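Local coordinates for protein (lectin) (Hyacinthoides hispanica, PDB 1B2P), which probably binds mannose-containing glycans, as a mannose-specific bulb lectin of the monocot family that assembles from four copies of the chain, at residues I35-T38 against L44-N47; L73-I76 against T82-Q85; V98-P101 against I107-D110. One frame throughout, in Å; residues are numbered along the deposited sequence.

Contact 1 (I35-T38 against L44-N47)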
loop_
_atom_site.group_PDB
_atom_site.type_symbol
_atom_site.label_atom_id
_atom_site.label_comp_id
_atom_site.label_asym_id
_atom_site.label_seq_id
_atom_site.Cartn_x
_atom_site.Cartn_y
_atom_site.Cartn_z
ATOM N N ILE A 35 9.247 -15.774 -3.619
ATOM C CA ILE A 35 9.672 -15.315 -4.932
ATOM C C ILE A 35 9.993 -16.488 -5.916
ATOM O O ILE A 35 10.541 -17.450 -5.502
ATOM C CB ILE A 35 10.929 -14.433 -4.768
ATOM C CG1 ILE A 35 11.526 -13.974 -6.106
ATOM C CG2 ILE A 35 11.960 -15.078 -3.829
ATOM C CD1 ILE A 35 12.386 -12.739 -5.858
ATOM N N MET A 36 9.518 -16.232 -7.136
ATOM C CA MET A 36 9.859 -17.191 -8.231
ATOM C C MET A 36 11.199 -16.714 -8.809
ATOM O O MET A 36 11.172 -15.696 -9.494
ATOM C CB MET A 36 8.723 -17.194 -9.249
ATOM C CG MET A 36 8.951 -18.110 -10.496
ATOM S SD MET A 36 8.745 -19.856 -10.154
ATOM C CE MET A 36 10.463 -20.337 -9.757
ATOM N N GLN A 37 12.279 -17.377 -8.433
ATOM C CA GLN A 37 13.574 -16.868 -8.896
ATOM C C GLN A 37 13.898 -17.296 -10.362
ATOM O O GLN A 37 13.296 -18.234 -10.932
ATOM C CB GLN A 37 14.695 -17.478 -8.015
ATOM C CG GLN A 37 14.445 -16.978 -6.557
ATOM C CD GLN A 37 15.543 -17.347 -5.613
ATOM O OE1 GLN A 37 15.693 -16.796 -4.484
ATOM N NE2 GLN A 37 16.409 -18.348 -5.908
ATOM N N THR A 38 14.843 -16.492 -10.828
ATOM C CA THR A 38 15.312 -16.716 -12.240
ATOM C C THR A 38 15.921 -18.096 -12.414
ATOM O O THR A 38 15.806 -18.767 -13.446
ATOM C CB THR A 38 16.433 -15.722 -12.630
ATOM O OG1 THR A 38 15.876 -14.391 -12.564
ATOM C CG2 THR A 38 16.786 -15.804 -14.115
ATOM N N LEU A 44 10.763 -18.993 -0.046
ATOM C CA LEU A 44 10.231 -18.023 0.968
ATOM C C LEU A 44 11.440 -17.511 1.799
ATOM O O LEU A 44 12.168 -18.317 2.355
ATOM C CB LEU A 44 9.305 -18.763 1.884
ATOM C CG LEU A 44 8.717 -17.973 3.093
ATOM C CD1 LEU A 44 7.792 -16.874 2.537
ATOM C CD2 LEU A 44 7.951 -18.977 3.925
ATOM N N TYR A 45 11.603 -16.217 1.778
ATOM C CA TYR A 45 12.666 -15.540 2.503
ATOM C C TYR A 45 12.057 -14.799 3.711
ATOM O O TYR A 45 10.968 -14.275 3.681
ATOM C CB TYR A 45 13.313 -14.477 1.684
ATOM C CG TYR A 45 14.268 -15.087 0.656
ATOM C CD1 TYR A 45 15.576 -15.427 1.026
ATOM C CD2 TYR A 45 13.842 -15.320 -0.634
ATOM C CE1 TYR A 45 16.403 -15.932 0.013
ATOM C CE2 TYR A 45 14.632 -15.852 -1.665
ATOM C CZ TYR A 45 15.957 -16.122 -1.242
ATOM O OH TYR A 45 16.779 -16.724 -2.157
ATOM N N ASP A 46 12.822 -14.850 4.821
ATOM C CA ASP A 46 12.511 -13.900 5.942
ATOM C C ASP A 46 13.644 -12.935 5.896
ATOM O O ASP A 46 14.795 -13.389 6.172
ATOM C CB ASP A 46 12.417 -14.710 7.240
ATOM C CG ASP A 46 12.186 -13.843 8.509
ATOM O OD1 ASP A 46 12.449 -12.662 8.405
ATOM O OD2 ASP A 46 11.724 -14.510 9.440
ATOM N N ASN A 47 13.537 -11.707 5.494
ATOM C CA ASN A 47 14.692 -10.871 5.176
ATOM C C ASN A 47 15.569 -11.507 4.124
ATOM O O ASN A 47 15.045 -11.928 3.090
ATOM C CB ASN A 47 15.393 -10.492 6.498
ATOM C CG ASN A 47 14.561 -9.504 7.302
ATOM O OD1 ASN A 47 14.812 -9.466 8.513
ATOM N ND2 ASN A 47 13.749 -8.697 6.674
#
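The phenol of Y45 donates a short hydrogen bond to the side-chain amide oxygen of Q37, with 2.6 Å between OH and OE1. The acceptor is approached in its carbonyl plane, at a C=O...O angle of 151°, and OE1 itself sits at the edge of the tyrosine ring, close to the ring plane. The two side chains reach for each other from opposite directions; their flat groups are 26° apart, and OE1 of Q37 also lies 3.2 Å from the ring carbon CE2 of Y45. A methyl group fills in the same edge: CG2 of I35 lies 3.5 Å from CE2 of Y45 and, like OE1, keeps near the plane of the ring. Oxygen and methyl both approach CE2 along this edge, a polar and an apolar neighbour, and probably restrict rotation of the ring.

Reach comes from the glutamine, whose CG is anti to its carbonyl carbon (chi1 -63°) and whose chain then runs extended to the amide. The other end of that amide is tied down by D39, since NE2 of Q37 bonds to OD1 of D39, fixing which way OE1 faces. Beyond the ring, Y45 packs on R33 and P50, while I35 pairs through its backbone with V43 in the hairpin of strands 30-36 and 42-46. Q37, D39, V43 and Y45 fit the Q-x-D-x-N-x-V-x-Y signature of monocot bulb lectins, so this surface contact probably belongs to a mannose-binding site of the beta-prism II fold, here without sugar.

Contact 2 (L73-I76 against T82-Q85)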
loop_
_atom_site.group_PDB
_atom_site.type_symbol
_atom_site.label_atom_id
_atom_site.label_comp_id
_atom_site.label_asym_id
_atom_site.label_seq_id
_atom_site.Cartn_x
_atom_site.Cartn_y
_atom_site.Cartn_z
ATOM N N LEU A 73 -0.290 -26.089 -6.345
ATOM C CA LEU A 73 0.644 -25.094 -6.806
ATOM C C LEU A 73 1.758 -25.771 -7.604
ATOM O O LEU A 73 2.184 -26.839 -7.191
ATOM C CB LEU A 73 1.322 -24.476 -5.554
ATOM C CG LEU A 73 2.439 -23.472 -5.787
ATOM C CD1 LEU A 73 1.901 -22.223 -6.470
ATOM C CD2 LEU A 73 3.072 -23.108 -4.418
ATOM N N VAL A 74 2.059 -25.172 -8.783
ATOM C CA VAL A 74 3.082 -25.945 -9.611
ATOM C C VAL A 74 4.040 -24.895 -10.022
ATOM O O VAL A 74 3.955 -23.693 -10.101
ATOM C CB VAL A 74 2.498 -26.524 -10.895
ATOM C CG1 VAL A 74 1.508 -27.609 -10.518
ATOM C CG2 VAL A 74 1.779 -25.443 -11.696
ATOM N N VAL A 75 5.338 -25.356 -10.324
ATOM C CA VAL A 75 6.351 -24.563 -10.958
ATOM C C VAL A 75 6.663 -25.252 -12.382
ATOM O O VAL A 75 6.789 -26.449 -12.338
ATOM C CB VAL A 75 7.660 -24.643 -10.116
ATOM C CG1 VAL A 75 8.789 -23.919 -10.803
ATOM C CG2 VAL A 75 7.434 -24.055 -8.699
ATOM N N ILE A 76 6.516 -24.377 -13.325
ATOM C CA ILE A 76 6.525 -24.930 -14.713
ATOM C C ILE A 76 7.582 -24.174 -15.478
ATOM O O ILE A 76 7.785 -22.980 -15.367
ATOM C CB ILE A 76 5.171 -24.638 -15.406
ATOM C CG1 ILE A 76 4.023 -25.274 -14.671
ATOM C CG2 ILE A 76 5.294 -25.169 -16.866
ATOM C CD1 ILE A 76 2.645 -24.854 -15.254
ATOM N N THR A 82 6.665 -29.518 -15.883
ATOM C CA THR A 82 6.372 -29.205 -14.460
ATOM C C THR A 82 7.528 -29.797 -13.652
ATOM O O THR A 82 7.815 -30.997 -13.650
ATOM C CB THR A 82 5.052 -29.859 -14.044
ATOM O OG1 THR A 82 4.035 -29.222 -14.862
ATOM C CG2 THR A 82 4.744 -29.680 -12.561
ATOM N N VAL A 83 8.199 -28.989 -12.832
ATOM C CA VAL A 83 9.294 -29.443 -12.056
ATOM C C VAL A 83 9.031 -29.575 -10.569
ATOM O O VAL A 83 9.694 -30.239 -9.796
ATOM C CB VAL A 83 10.532 -28.582 -12.216
ATOM C CG1 VAL A 83 11.075 -28.637 -13.654
ATOM C CG2 VAL A 83 10.317 -27.092 -11.844
ATOM N N TRP A 84 7.749 -29.130 -10.165
ATOM C CA TRP A 84 7.434 -29.285 -8.767
ATOM C C TRP A 84 5.878 -29.110 -8.599
ATOM O O TRP A 84 5.460 -28.282 -9.368
ATOM C CB TRP A 84 8.114 -28.243 -7.852
ATOM C CG TRP A 84 7.863 -28.426 -6.389
ATOM C CD1 TRP A 84 8.603 -29.175 -5.471
ATOM C CD2 TRP A 84 6.796 -27.818 -5.595
ATOM N NE1 TRP A 84 8.005 -29.074 -4.243
ATOM C CE2 TRP A 84 6.915 -28.267 -4.272
ATOM C CE3 TRP A 84 5.813 -26.896 -5.979
ATOM C CZ2 TRP A 84 6.039 -27.864 -3.251
ATOM C CZ3 TRP A 84 4.933 -26.500 -4.944
ATOM C CH2 TRP A 84 5.063 -26.963 -3.616
ATOM N N GLN A 85 5.308 -29.875 -7.718
ATOM C CA GLN A 85 3.878 -29.557 -7.424
ATOM C C GLN A 85 3.630 -29.804 -5.985
ATOM O O GLN A 85 4.213 -30.750 -5.392
ATOM C CB GLN A 85 3.004 -30.425 -8.345
ATOM C CG GLN A 85 3.153 -31.922 -8.148
ATOM C CD GLN A 85 2.370 -32.589 -9.305
ATOM O OE1 GLN A 85 2.634 -32.376 -10.492
ATOM N NE2 GLN A 85 1.350 -33.322 -8.901
#
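With its CG anti to the backbone N (chi1 -177°) and the indole plane turned square to the CA-CB-CG plane (chi2 90°), W84 carries its six-membered ring over to L73, whose own CG is likewise anti to N. CZ3 of W84 thereby meets CD2 of L73 at 3.9 Å, the two side chains crossing at a slant. The strands form an antiparallel hairpin interrupted by a classic beta bulge, in which V83 and W84 together face V75. Strand axes run 4.7 Å apart at closest approach and 159° between directions.

V75 is gripped at both polar backbone atoms: its N donates to W84 O at 3.1 Å, and its O accepts from V83 N at 2.9 Å. The extra residue of the bulge brings CG2 of V83 to 3.7 Å from CG1 of V75. On the other face, V74 CG1 rests on Q85 CB and I76 CG1 on T82 OG1. The wider sheet continues through V74 and I76 to strand 64-67, within the beta-prism II fold. At the open end of the hairpin, away from the turn, a CA-H...O contact joins Q85 CA to L73 O at 3.2 Å.

Contact 3 (V98-P101 against I107-D110)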
loop_
_atom_site.group_PDB
_atom_site.type_symbol
_atom_site.label_atom_id
_atom_site.label_comp_id
_atom_site.label_asym_id
_atom_site.label_seq_id
_atom_site.Cartn_x
_atom_site.Cartn_y
_atom_site.Cartn_z
ATOM N N VAL A 98 -2.031 -17.692 0.138
ATOM C CA VAL A 98 -1.811 -16.442 0.832
ATOM C C VAL A 98 -0.462 -16.480 1.604
ATOM O O VAL A 98 -0.282 -17.520 2.268
ATOM C CB VAL A 98 -2.930 -16.269 1.933
ATOM C CG1 VAL A 98 -2.805 -14.933 2.637
ATOM C CG2 VAL A 98 -4.337 -16.449 1.248
ATOM N N LEU A 99 0.294 -15.426 1.455
ATOM C CA LEU A 99 1.492 -15.258 2.362
ATOM C C LEU A 99 0.910 -14.470 3.535
ATOM O O LEU A 99 0.503 -13.332 3.463
ATOM C CB LEU A 99 2.492 -14.394 1.547
ATOM C CG LEU A 99 3.730 -13.962 2.407
ATOM C CD1 LEU A 99 4.432 -15.191 2.962
ATOM C CD2 LEU A 99 4.665 -13.137 1.510
ATOM N N GLN A 100 1.024 -15.165 4.707
ATOM C CA GLN A 100 0.285 -14.633 5.930
ATOM C C GLN A 100 1.189 -13.962 6.890
ATOM O O GLN A 100 2.420 -14.196 6.914
ATOM C CB GLN A 100 -0.228 -15.859 6.697
ATOM C CG GLN A 100 -1.202 -16.658 5.760
ATOM C CD GLN A 100 -1.963 -17.712 6.448
ATOM O OE1 GLN A 100 -3.016 -18.157 5.950
ATOM N NE2 GLN A 100 -1.524 -18.339 7.573
ATOM N N PRO A 101 0.638 -13.077 7.765
ATOM C CA PRO A 101 1.497 -12.355 8.697
ATOM C C PRO A 101 2.173 -13.345 9.631
ATOM O O PRO A 101 3.229 -12.880 10.147
ATOM C CB PRO A 101 0.424 -11.600 9.547
ATOM C CG PRO A 101 -0.651 -11.283 8.475
ATOM C CD PRO A 101 -0.771 -12.560 7.670
ATOM N N ILE A 107 -2.569 -22.577 1.165
ATOM C CA ILE A 107 -3.540 -22.583 0.048
ATOM C C ILE A 107 -4.906 -22.839 0.671
ATOM O O ILE A 107 -5.047 -23.854 1.362
ATOM C CB ILE A 107 -3.210 -23.721 -0.936
ATOM C CG1 ILE A 107 -1.851 -23.380 -1.540
ATOM C CG2 ILE A 107 -4.339 -23.836 -2.011
ATOM C CD1 ILE A 107 -1.338 -24.546 -2.547
ATOM N N TYR A 108 -5.925 -22.063 0.414
ATOM C CA TYR A 108 -7.259 -22.332 0.886
ATOM C C TYR A 108 -8.253 -22.539 -0.301
ATOM O O TYR A 108 -8.091 -21.801 -1.249
ATOM C CB TYR A 108 -7.759 -21.010 1.616
ATOM C CG TYR A 108 -7.006 -20.620 2.870
ATOM C CD1 TYR A 108 -7.476 -21.154 4.070
ATOM C CD2 TYR A 108 -5.908 -19.779 2.839
ATOM C CE1 TYR A 108 -6.812 -20.823 5.261
ATOM C CE2 TYR A 108 -5.240 -19.399 4.034
ATOM C CZ TYR A 108 -5.738 -19.988 5.197
ATOM O OH TYR A 108 -5.074 -19.619 6.363
ATOM N N GLY A 109 -9.208 -23.413 -0.021
ATOM C CA GLY A 109 -10.348 -23.405 -1.032
ATOM C C GLY A 109 -10.951 -24.731 -0.794
ATOM O O GLY A 109 -10.555 -25.604 -0.001
ATOM N N ASP A 110 -11.987 -25.083 -1.573
ATOM C CA ASP A 110 -12.504 -24.127 -2.563
ATOM C C ASP A 110 -13.408 -23.134 -1.951
ATOM O O ASP A 110 -13.484 -22.987 -0.722
ATOM C CB ASP A 110 -13.208 -24.967 -3.663
ATOM C CG ASP A 110 -14.548 -25.492 -3.447
ATOM O OD1 ASP A 110 -14.961 -25.618 -2.303
ATOM O OD2 ASP A 110 -15.181 -25.832 -4.504
#
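Q100 and Y108 reach toward each other from opposite directions across the hairpin formed by strands 95-99 and 105-114, and the pair has the spacing of the glutamine and tyrosine in the bulb-lectin signature Q-x-D-x-N-x-V-x-Y. By family, this probably places it in a mannose-binding site of the beta-prism II fold.

The amide and the phenol ring are nearly coplanar, their planes 26° apart. Y108 OH is the donor, and Q100 OE1 accepts it at 2.6 Å on a lone pair, in the carbonyl plane, with a C=O...O angle of 145°. The oxygen comes to the tyrosine at the ring edge instead of over a face. V98 meets the ring differently: its CG2 approaches CD2 of Y108 at 4.0 Å and CE2 at 4.2 Å, from a slanting direction. This branch is the one anti to the carbonyl carbon, whereas CG1 of V98 is anti to N and makes no close approach to the ring. In Q100, CG takes a place beside the backbone N (chi1 -61°), and the extended chain beyond CG carries the amide from the loop after strand 95-99 to the phenol hydroxyl.

A weak hydrogen bond from Q100 NE2 to D102 OD1 is consistent with OE1 being the atom turned to Y108. All three touching residues are buried, and a second subunit contributes to that burial: I107 and Y108 pair in an antiparallel ladder with a strand of that subunit, while Y108 packs on V96 and Q100 on N12 of the same neighbour. Q100 OE1, bonded to the hydroxyl, also lies 3.2 Å from CE2 of Y108.

In the fold
Read from the N terminus, the three contacts follow one another in series, and none nests in or crosses another. Contact 1 closes the turn between strands 30-36 and 42-46, contact 2 the turn between 73-76 and 82-85, and contact 3 the turn between 95-99 and 105-114; each thus belongs to a different sheet of the prism. Their centres lie about 16 to 18 Å apart. The sheets meet in the shared apolar core: M36 CE packs on V75 CG1 at 4.1 Å, L44 CD1 on L99 CD1 at 3.8 Å and L73 CB on I107 CD1 at 4.0 Å. Contact 3 also carries its sheet on into a second subunit.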